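Phosphatidylinositol-specific phospholipase C1 (Streptomyces antibioticus, PDB 3H4X) belongs to the Ca2+-dependent phosphoinositide phospholipase C family of enzymes and folds as a single-chain, barrel-like alpha/beta domain. Local coordinates at residues Ala56-Ala67 / Ile124-Asn135; Val211-Asp219 / Ala227-Val235. One frame throughout, in Å; residues are numbered along the deposited sequence. Where two conformers were deposited one is given.

Contact 1: residues Ala56-Ala67 / Ile124-Asn135. With EOH (ethanol), chain H; EOH (ethanol), chain T.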
loop_
_atom_site.group_PDB
_atom_site.type_symbol
_atom_site.label_atom_id
_atom_site.label_comp_id
_atom_site.label_asym_id
_atom_site.label_seq_id
_atom_site.Cartn_x
_atom_site.Cartn_y
_atom_site.Cartn_z
ATOM N N ALA A 56 3.012 9.116 8.995
ATOM C CA ALA A 56 2.337 8.843 7.726
ATOM C C ALA A 56 1.422 7.625 7.821
ATOM O O ALA A 56 1.720 6.662 8.532
ATOM C CB ALA A 56 3.356 8.654 6.614
ATOM N N ALA A 57 0.317 7.668 7.084
ATOM C CA ALA A 57 -0.647 6.571 7.064
ATOM C C ALA A 57 -0.288 5.498 6.039
ATOM O O ALA A 57 -0.775 4.366 6.106
ATOM C CB ALA A 57 -2.021 7.118 6.767
ATOM N N LEU A 58 0.540 5.876 5.070
ATOM C CA LEU A 58 0.909 4.993 3.976
ATOM C C LEU A 58 2.393 5.178 3.707
ATOM O O LEU A 58 2.873 6.305 3.618
ATOM C CB LEU A 58 0.074 5.318 2.729
ATOM C CG LEU A 58 0.325 4.532 1.435
ATOM C CD1 LEU A 58 -0.869 4.662 0.507
ATOM C CD2 LEU A 58 1.590 4.973 0.724
ATOM N N LEU A 59 3.116 4.066 3.628
ATOM C CA LEU A 59 4.537 4.077 3.316
ATOM C C LEU A 59 4.737 3.173 2.123
ATOM O O LEU A 59 4.286 2.026 2.127
ATOM C CB LEU A 59 5.355 3.556 4.497
ATOM C CG LEU A 59 5.227 4.348 5.797
ATOM C CD1 LEU A 59 5.949 3.623 6.916
ATOM C CD2 LEU A 59 5.749 5.769 5.642
ATOM N N GLU A 60 5.416 3.674 1.100
ATOM C CA GLU A 60 5.562 2.912 -0.128
ATOM C C GLU A 60 6.943 2.278 -0.254
ATOM O O GLU A 60 7.962 2.901 0.063
ATOM C CB GLU A 60 5.253 3.807 -1.317
ATOM C CG GLU A 60 5.177 3.087 -2.641
ATOM C CD GLU A 60 4.834 4.034 -3.764
ATOM O OE1 GLU A 60 4.636 5.238 -3.484
ATOM O OE2 GLU A 60 4.762 3.582 -4.922
ATOM N N LEU A 61 6.944 1.029 -0.716
ATOM C CA LEU A 61 8.145 0.212 -0.884
ATOM C C LEU A 61 8.205 -0.342 -2.297
ATOM O O LEU A 61 7.185 -0.783 -2.834
ATOM C CB LEU A 61 8.103 -0.987 0.064
ATOM C CG LEU A 61 8.020 -0.736 1.562
ATOM C CD1 LEU A 61 7.963 -2.050 2.319
ATOM C CD2 LEU A 61 9.205 0.091 2.017
ATOM N N ASP A 62 9.403 -0.349 -2.880
ATOM C CA ASP A 62 9.646 -0.952 -4.192
ATOM C C ASP A 62 10.383 -2.276 -4.012
ATOM O O ASP A 62 11.484 -2.298 -3.454
ATOM C CB ASP A 62 10.488 -0.019 -5.066
ATOM C CG ASP A 62 9.748 1.243 -5.469
ATOM O OD1 ASP A 62 8.511 1.197 -5.629
ATOM O OD2 ASP A 62 10.407 2.286 -5.641
ATOM N N LEU A 63 9.775 -3.368 -4.474
ATOM C CA LEU A 63 10.350 -4.706 -4.344
ATOM C C LEU A 63 10.660 -5.311 -5.697
ATOM O O LEU A 63 9.963 -5.066 -6.682
ATOM C CB LEU A 63 9.395 -5.653 -3.621
ATOM C CG LEU A 63 9.052 -5.349 -2.171
ATOM C CD1 LEU A 63 8.250 -6.504 -1.588
ATOM C CD2 LEU A 63 10.301 -5.075 -1.343
ATOM N N TRP A 64 11.692 -6.143 -5.721
ATOM C CA TRP A 64 12.093 -6.859 -6.926
ATOM C C TRP A 64 12.113 -8.356 -6.648
ATOM O O TRP A 64 12.765 -8.803 -5.700
ATOM C CB TRP A 64 13.477 -6.404 -7.383
ATOM C CG TRP A 64 13.573 -4.941 -7.655
ATOM C CD1 TRP A 64 13.610 -3.932 -6.733
ATOM C CD2 TRP A 64 13.664 -4.315 -8.938
ATOM N NE1 TRP A 64 13.706 -2.716 -7.368
ATOM C CE2 TRP A 64 13.744 -2.925 -8.722
ATOM C CE3 TRP A 64 13.683 -4.796 -10.251
ATOM C CZ2 TRP A 64 13.845 -2.013 -9.769
ATOM C CZ3 TRP A 64 13.784 -3.887 -11.286
ATOM C CH2 TRP A 64 13.862 -2.512 -11.040
ATOM N N SER A 65 11.407 -9.123 -7.475
ATOM C CA SER A 65 11.303 -10.569 -7.291
ATOM C C SER A 65 12.130 -11.366 -8.289
ATOM O O SER A 65 12.346 -12.560 -8.092
ATOM C CB SER A 65 9.853 -11.040 -7.439
ATOM O OG SER A 65 8.938 -10.250 -6.711
ATOM N N ASN A 66 12.545 -10.722 -9.376
ATOM C CA ASN A 66 13.192 -11.436 -10.476
ATOM C C ASN A 66 14.684 -11.149 -10.611
ATOM O O ASN A 66 15.305 -11.484 -11.625
ATOM C CB ASN A 66 12.447 -11.189 -11.788
ATOM C CG ASN A 66 11.156 -11.971 -11.867
ATOM O OD1 ASN A 66 11.168 -13.189 -12.057
ATOM N ND2 ASN A 66 10.030 -11.283 -11.701
ATOM N N ALA A 67 15.260 -10.527 -9.592
ATOM C CA ALA A 67 16.709 -10.436 -9.512
ATOM C C ALA A 67 17.254 -11.829 -9.214
ATOM O O ALA A 67 16.502 -12.738 -8.848
ATOM C CB ALA A 67 17.127 -9.450 -8.440
ATOM N N ILE A 124 -1.167 1.306 9.618
ATOM C CA ILE A 124 -0.250 1.739 8.576
ATOM C C ILE A 124 -0.409 0.846 7.359
ATOM O O ILE A 124 -0.390 -0.381 7.468
ATOM C CB ILE A 124 1.215 1.730 9.063
ATOM C CG1 ILE A 124 1.402 2.782 10.163
ATOM C CG2 ILE A 124 2.170 1.972 7.902
ATOM C CD1 ILE A 124 2.737 2.712 10.868
ATOM N N LEU A 125 -0.584 1.473 6.201
ATOM C CA LEU A 125 -0.657 0.761 4.938
ATOM C C LEU A 125 0.715 0.765 4.289
ATOM O O LEU A 125 1.293 1.831 4.046
ATOM C CB LEU A 125 -1.676 1.428 4.012
ATOM C CG LEU A 125 -1.820 0.829 2.608
ATOM C CD1 LEU A 125 -2.218 -0.642 2.665
ATOM C CD2 LEU A 125 -2.817 1.623 1.769
ATOM N N LEU A 126 1.243 -0.429 4.041
ATOM C CA LEU A 126 2.463 -0.581 3.262
ATOM C C LEU A 126 2.065 -0.808 1.822
ATOM O O LEU A 126 1.493 -1.852 1.479
ATOM C CB LEU A 126 3.278 -1.780 3.735
ATOM C CG LEU A 126 3.927 -1.665 5.106
ATOM C CD1 LEU A 126 4.567 -0.301 5.284
ATOM C CD2 LEU A 126 2.882 -1.913 6.174
ATOM N N LYS A 127 2.344 0.177 0.982
ATOM C CA LYS A 127 2.070 0.050 -0.427
ATOM C C LYS A 127 3.296 -0.535 -1.086
ATOM O O LYS A 127 4.385 0.033 -1.010
ATOM C CB LYS A 127 1.746 1.408 -1.030
ATOM C CG LYS A 127 1.652 1.391 -2.539
ATOM C CD LYS A 127 1.273 2.748 -3.075
ATOM C CE LYS A 127 1.504 2.824 -4.567
ATOM N NZ LYS A 127 1.009 4.109 -5.131
ATOM N N ILE A 128 3.112 -1.679 -1.727
ATOM C CA ILE A 128 4.211 -2.383 -2.347
ATOM C C ILE A 128 4.058 -2.322 -3.855
ATOM O O ILE A 128 3.074 -2.829 -4.408
ATOM C CB ILE A 128 4.203 -3.859 -1.933
ATOM C CG1 ILE A 128 4.115 -3.997 -0.408
ATOM C CG2 ILE A 128 5.380 -4.596 -2.563
ATOM C CD1 ILE A 128 5.265 -3.407 0.335
ATOM N N GLU A 129 5.020 -1.696 -4.523
ATOM C CA GLU A 129 5.104 -1.814 -5.967
ATOM C C GLU A 129 6.040 -2.964 -6.287
ATOM O O GLU A 129 7.224 -2.936 -5.930
ATOM C CB GLU A 129 5.607 -0.523 -6.618
ATOM C CG GLU A 129 5.750 -0.665 -8.135
ATOM C CD GLU A 129 6.215 0.599 -8.840
ATOM O OE1 GLU A 129 5.878 1.712 -8.385
ATOM O OE2 GLU A 129 6.905 0.477 -9.876
ATOM N N MET A 130 5.506 -3.987 -6.946
ATOM C CA MET A 130 6.311 -5.115 -7.381
ATOM C C MET A 130 6.949 -4.710 -8.703
ATOM O O MET A 130 6.370 -4.913 -9.776
ATOM C CB MET A 130 5.439 -6.357 -7.553
ATOM C CG MET A 130 4.725 -6.804 -6.288
ATOM S SD MET A 130 5.845 -7.210 -4.937
ATOM C CE MET A 130 7.136 -8.037 -5.858
ATOM N N LYS A 131 8.131 -4.104 -8.615
ATOM C CA LYS A 131 8.769 -3.464 -9.767
ATOM C C LYS A 131 8.760 -4.354 -10.999
ATOM O O LYS A 131 8.431 -3.910 -12.107
ATOM C CB LYS A 131 10.214 -3.076 -9.432
ATOM C CG LYS A 131 10.365 -2.005 -8.371
ATOM C CD LYS A 131 9.629 -0.731 -8.718
ATOM C CE LYS A 131 10.177 -0.095 -9.972
ATOM N NZ LYS A 131 9.597 1.268 -10.158
ATOM N N ASP A 132 9.133 -5.611 -10.790
ATOM C CA ASP A 132 9.273 -6.575 -11.869
ATOM C C ASP A 132 8.290 -7.734 -11.726
ATOM O O ASP A 132 8.525 -8.827 -12.244
ATOM C CB ASP A 132 10.715 -7.100 -11.924
ATOM C CG ASP A 132 11.164 -7.735 -10.612
ATOM O OD1 ASP A 132 10.358 -7.781 -9.657
ATOM O OD2 ASP A 132 12.322 -8.197 -10.525
ATOM N N GLY A 133 7.180 -7.488 -11.035
ATOM C CA GLY A 133 6.157 -8.509 -10.827
ATOM C C GLY A 133 6.610 -9.609 -9.884
ATOM O O GLY A 133 7.603 -9.461 -9.171
ATOM N N PHE A 134 5.872 -10.714 -9.877
ATOM C CA PHE A 134 6.222 -11.863 -9.058
ATOM C C PHE A 134 7.170 -12.805 -9.790
ATOM O O PHE A 134 7.429 -12.657 -10.989
ATOM C CB PHE A 134 4.961 -12.624 -8.634
ATOM C CG PHE A 134 4.192 -11.965 -7.522
ATOM C CD1 PHE A 134 4.663 -12.006 -6.224
ATOM C CD2 PHE A 134 2.994 -11.313 -7.774
ATOM C CE1 PHE A 134 3.956 -11.403 -5.195
ATOM C CE2 PHE A 134 2.286 -10.709 -6.749
ATOM C CZ PHE A 134 2.767 -10.755 -5.462
ATOM N N ASN A 135 7.677 -13.780 -9.049
ATOM C CA ASN A 135 8.573 -14.788 -9.587
ATOM C C ASN A 135 8.249 -16.134 -8.954
ATOM O O ASN A 135 9.038 -16.678 -8.186
ATOM C CB ASN A 135 10.023 -14.396 -9.303
ATOM C CG ASN A 135 11.019 -15.375 -9.881
ATOM O OD1 ASN A 135 10.660 -16.265 -10.650
ATOM N ND2 ASN A 135 12.281 -15.212 -9.512
HETATM C C1 EOH H . 15.094 -15.464 -10.082
HETATM C C2 EOH H . 14.629 -16.911 -9.970
HETATM O O EOH H . 16.430 -15.309 -9.659
HETATM C C1 EOH T . 1.949 4.420 -8.157
HETATM C C2 EOH T . 2.518 4.671 -9.551
HETATM O O EOH T . 2.794 4.883 -7.124
HETATM O O HOH W 1 11.232 2.536 -8.346
HETATM O O HOH W 2 8.106 3.043 -7.783
#
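Leu-61 and Ile-128 lie side by side on one face of the curled sheet of a TIM-barrel-like fold, on neighbouring parallel strands 58-64 and 124-130. The terminal CD1 of Ile-128 packs 3.6 Å from CD1 of Leu-61, while its other branch, CG2, meets CD1 of Leu-63. The first torsion (chi1 -51°) sends the two branches apart, and the bend at chi2 (-62°) turns CD1 toward Leu-61. With Leu-59, Leu-126 and Met-130 they form an apolar face covered by helix 104-117 and, around Met-130, by helix 209-222.

The other face becomes polar beyond Leu-58 and Leu-125. Glu-60, in one of its two conformers, and Lys-127 run alongside each other, both extended, but their salt bridge is long, at 3.8 Å from OE2 to NZ; the ammonium also pairs with Asp-260 and donates to an ethanol oxygen. Asp-62 OD1 comes within 3.8 Å of Glu-129 OE1, and one water bridges both oxygens, which probably eases the repulsion. Lys-131 NZ forms a 2.8 Å salt bridge to Glu-129 OE2, met from above the carboxylate plane, and probably offsets part of the negative charge, while Tyr-40 hydrogen-bonds Asp-62 OD2.

The backbone sets Lys-131 CB over the six-membered ring of Trp-64, 3.6 Å from the centroid, in a CH-pi contact, and bends at chi2 and chi3 carry NZ back to Glu-129; the indole NE1 is held by Ser-75. Beyond the strands, a type I turn from Met-130 to Gly-133 presents Asp-132 to the backbone of the partner loop. Its OD1 takes the N-H of Ser-65 on the syn lone pair in a nearly straight bond (170°), and OD2 receives Asn-66 N at 2.8 Å from above the carboxylate plane.

Contact 2: residues Val211-Asp219 / Ala227-Val235. With EOH (ethanol), chain L.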
loop_
_atom_site.group_PDB
_atom_site.type_symbol
_atom_site.label_atom_id
_atom_site.label_comp_id
_atom_site.label_asym_id
_atom_site.label_seq_id
_atom_site.Cartn_x
_atom_site.Cartn_y
_atom_site.Cartn_z
ATOM N N VAL A 211 -3.363 -9.234 -11.687
ATOM C CA VAL A 211 -4.069 -10.448 -12.060
ATOM C C VAL A 211 -3.521 -11.658 -11.309
ATOM O O VAL A 211 -4.275 -12.526 -10.887
ATOM C CB VAL A 211 -3.998 -10.685 -13.588
ATOM C CG1 VAL A 211 -4.440 -12.103 -13.952
ATOM C CG2 VAL A 211 -4.825 -9.640 -14.322
ATOM N N GLU A 212 -2.206 -11.711 -11.132
ATOM C CA GLU A 212 -1.602 -12.846 -10.457
ATOM C C GLU A 212 -2.043 -12.920 -8.997
ATOM O O GLU A 212 -2.426 -13.984 -8.511
ATOM C CB GLU A 212 -0.079 -12.799 -10.558
ATOM C CG GLU A 212 0.583 -14.051 -10.038
ATOM C CD GLU A 212 2.052 -14.147 -10.400
ATOM O OE1 GLU A 212 2.547 -13.280 -11.147
ATOM O OE2 GLU A 212 2.706 -15.102 -9.935
ATOM N N TYR A 213 -1.986 -11.798 -8.287
ATOM C CA TYR A 213 -2.350 -11.842 -6.877
ATOM C C TYR A 213 -3.862 -11.964 -6.656
ATOM O O TYR A 213 -4.311 -12.699 -5.780
ATOM C CB TYR A 213 -1.749 -10.673 -6.088
ATOM C CG TYR A 213 -1.768 -10.934 -4.599
ATOM C CD1 TYR A 213 -0.719 -11.600 -3.971
ATOM C CD2 TYR A 213 -2.855 -10.556 -3.826
ATOM C CE1 TYR A 213 -0.746 -11.860 -2.606
ATOM C CE2 TYR A 213 -2.891 -10.807 -2.471
ATOM C CZ TYR A 213 -1.841 -11.459 -1.865
ATOM O OH TYR A 213 -1.907 -11.701 -0.513
ATOM N N ALA A 214 -4.653 -11.271 -7.468
ATOM C CA ALA A 214 -6.101 -11.413 -7.379
ATOM C C ALA A 214 -6.523 -12.853 -7.671
ATOM O O ALA A 214 -7.415 -13.390 -7.015
ATOM C CB ALA A 214 -6.804 -10.448 -8.315
ATOM N N GLY A 215 -5.880 -13.475 -8.652
ATOM C CA GLY A 215 -6.155 -14.876 -8.962
ATOM C C GLY A 215 -5.818 -15.787 -7.795
ATOM O O GLY A 215 -6.520 -16.761 -7.515
ATOM N N HIS A 216 -4.735 -15.453 -7.106
ATOM C CA HIS A 216 -4.320 -16.144 -5.896
ATOM C C HIS A 216 -5.395 -16.051 -4.805
ATOM O O HIS A 216 -5.730 -17.056 -4.176
ATOM C CB HIS A 216 -2.977 -15.553 -5.463
ATOM C CG HIS A 216 -2.541 -15.921 -4.083
ATOM N ND1 HIS A 216 -2.163 -17.196 -3.725
ATOM C CD2 HIS A 216 -2.351 -15.149 -2.986
ATOM C CE1 HIS A 216 -1.790 -17.202 -2.457
ATOM N NE2 HIS A 216 -1.894 -15.971 -1.987
ATOM N N LEU A 217 -5.956 -14.864 -4.592
ATOM C CA LEU A 217 -7.033 -14.720 -3.613
ATOM C C LEU A 217 -8.254 -15.544 -4.011
ATOM O O LEU A 217 -8.867 -16.212 -3.181
ATOM C CB LEU A 217 -7.421 -13.254 -3.432
ATOM C CG LEU A 217 -6.351 -12.334 -2.842
ATOM C CD1 LEU A 217 -6.943 -10.962 -2.595
ATOM C CD2 LEU A 217 -5.761 -12.905 -1.556
ATOM N N LYS A 218 -8.615 -15.479 -5.285
ATOM C CA LYS A 218 -9.737 -16.255 -5.795
ATOM C C LYS A 218 -9.530 -17.742 -5.515
ATOM O O LYS A 218 -10.441 -18.439 -5.057
ATOM C CB LYS A 218 -9.902 -16.006 -7.296
ATOM C CG LYS A 218 -11.006 -16.823 -7.949
ATOM C CD LYS A 218 -11.170 -16.462 -9.421
ATOM C CE LYS A 218 -9.937 -16.815 -10.239
ATOM N NZ LYS A 218 -9.806 -18.283 -10.467
ATOM N N ASP A 219 -8.322 -18.225 -5.783
ATOM C CA ASP A 219 -8.010 -19.633 -5.582
ATOM C C ASP A 219 -8.009 -20.013 -4.101
ATOM O O ASP A 219 -8.536 -21.059 -3.727
ATOM C CB ASP A 219 -6.681 -19.986 -6.251
ATOM C CG ASP A 219 -6.750 -19.889 -7.769
ATOM O OD1 ASP A 219 -7.869 -19.910 -8.322
ATOM O OD2 ASP A 219 -5.684 -19.785 -8.408
ATOM N N ALA A 227 -7.863 -17.040 4.744
ATOM C CA ALA A 227 -7.282 -16.529 5.985
ATOM C C ALA A 227 -5.771 -16.350 5.920
ATOM O O ALA A 227 -5.208 -15.546 6.659
ATOM C CB ALA A 227 -7.652 -17.427 7.157
ATOM N N GLN A 228 -5.108 -17.097 5.047
ATOM C CA GLN A 228 -3.652 -17.033 4.990
ATOM C C GLN A 228 -3.122 -15.923 4.071
ATOM O O GLN A 228 -1.911 -15.720 3.984
ATOM C CB GLN A 228 -3.073 -18.392 4.604
ATOM C CG GLN A 228 -3.313 -18.777 3.164
ATOM C CD GLN A 228 -2.994 -20.237 2.905
ATOM O OE1 GLN A 228 -3.508 -21.129 3.586
ATOM N NE2 GLN A 228 -2.147 -20.490 1.914
ATOM N N SER A 229 -4.022 -15.213 3.388
ATOM C CA SER A 229 -3.628 -14.085 2.532
ATOM C C SER A 229 -3.209 -12.882 3.373
ATOM O O SER A 229 -3.628 -12.746 4.523
ATOM C CB SER A 229 -4.766 -13.692 1.582
ATOM O OG SER A 229 -5.878 -13.174 2.290
ATOM N N THR A 230 -2.402 -11.999 2.793
ATOM C CA THR A 230 -1.845 -10.891 3.567
ATOM C C THR A 230 -1.989 -9.510 2.939
ATOM O O THR A 230 -1.713 -8.518 3.607
ATOM C CB THR A 230 -0.341 -11.099 3.875
ATOM O OG1 THR A 230 0.412 -11.056 2.654
ATOM C CG2 THR A 230 -0.102 -12.420 4.600
ATOM N N ALA A 231 -2.400 -9.436 1.675
ATOM C CA ALA A 231 -2.363 -8.168 0.950
ATOM C C ALA A 231 -3.580 -7.953 0.065
ATOM O O ALA A 231 -4.217 -8.908 -0.385
ATOM C CB ALA A 231 -1.093 -8.082 0.115
ATOM N N PHE A 232 -3.878 -6.684 -0.192
ATOM C CA PHE A 232 -4.948 -6.294 -1.093
ATOM C C PHE A 232 -4.365 -5.843 -2.427
ATOM O O PHE A 232 -3.626 -4.863 -2.483
ATOM C CB PHE A 232 -5.732 -5.140 -0.478
ATOM C CG PHE A 232 -6.489 -5.518 0.756
ATOM C CD1 PHE A 232 -7.801 -5.952 0.665
ATOM C CD2 PHE A 232 -5.899 -5.446 2.009
ATOM C CE1 PHE A 232 -8.511 -6.305 1.791
ATOM C CE2 PHE A 232 -6.605 -5.803 3.144
ATOM C CZ PHE A 232 -7.914 -6.229 3.033
ATOM N N PRO A 233 -4.687 -6.558 -3.512
ATOM C CA PRO A 233 -4.228 -6.094 -4.814
ATOM C C PRO A 233 -5.049 -4.877 -5.225
ATOM O O PRO A 233 -6.262 -4.834 -4.994
ATOM C CB PRO A 233 -4.530 -7.279 -5.731
ATOM C CG PRO A 233 -5.690 -7.946 -5.093
ATOM C CD PRO A 233 -5.487 -7.790 -3.609
ATOM N N ALA A 234 -4.386 -3.890 -5.816
ATOM C CA ALA A 234 -5.050 -2.677 -6.251
ATOM C C ALA A 234 -5.113 -2.604 -7.770
ATOM O O ALA A 234 -4.263 -3.160 -8.471
ATOM C CB ALA A 234 -4.320 -1.461 -5.707
ATOM N N VAL A 235 -6.129 -1.911 -8.275
ATOM C CA VAL A 235 -6.210 -1.590 -9.695
ATOM C C VAL A 235 -5.468 -0.276 -9.909
ATOM O O VAL A 235 -5.889 0.780 -9.434
ATOM C CB VAL A 235 -7.659 -1.473 -10.182
ATOM C CG1 VAL A 235 -7.687 -1.359 -11.701
ATOM C CG2 VAL A 235 -8.467 -2.674 -9.711
HETATM C C1 EOH L . -2.368 -23.328 0.565
HETATM C C2 EOH L . -2.260 -24.839 0.394
HETATM O O EOH L . -1.111 -22.691 0.487
#
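A chi1 of -163° turns the Tyr-213 ring out from helix 209-222 toward Ala-231 and Pro-233, while Leu-217, one turn later, has CG anti to the carbonyl carbon (chi1 -65°) and meets the same proline. The two residues seat the helix of a beta-alpha-beta unit, strand 189-195, helix 209-222 and strand 232-236, on its second strand in the TIM-barrel-like fold.

Pro-233 is the shared apolar surface. Its CD sits near the plane of the Tyr-213 ring, at the edge, 3.8 Å from CD2, and is met end-on by CD1 of Leu-217 at 3.6 Å. Ala-214 adds a looser contact through CB. The other Leu-217 branch is pressed against the loop before the strand, where CD2 lies 3.4 Å from Ser-229 CB, tighter than usual for two carbons.

At the far end of the tyrosine the contact turns polar. The phenol oxygen is hydrogen-bonded to Asp-146, whose carboxylate also holds Thr-230 OG1 and His-216 NE2, so this acid ties helix and loop together. His-216 belongs to a pocket occupied by an acetyl group, and its CD2 lies over one face of the Tyr-213 ring, toward the rim. The buried Ala-231 O has no hydrogen-bond partner in the model, yet Tyr-213 CE2 comes to 3.1 Å from it, and Ala-231 N makes a weak hydrogen bond to Tyr-213 OH at 3.2 Å.

Both contacts are buried and built on the same sheet, strand 189-195 lying between 124-130 and 232-236. Contact 1, centred about 8 Å from the centre of the molecule, joins two adjacent strands with a continuous ladder of backbone hydrogen bonds, an apolar outer face and a largely charged one turned the other way, and emerges toward solvent at Asn-66. Contact 2, further out, sets a helix against a strand and its preceding loop, is much smaller, and depends on side-chain packing with one weak hydrogen bond directly between the segments. The two meet at Phe-134, which follows strand 124-130: its CZ lies 3.9 Å from Tyr-213 CD1, and its CB also touches Glu-212 of the helix.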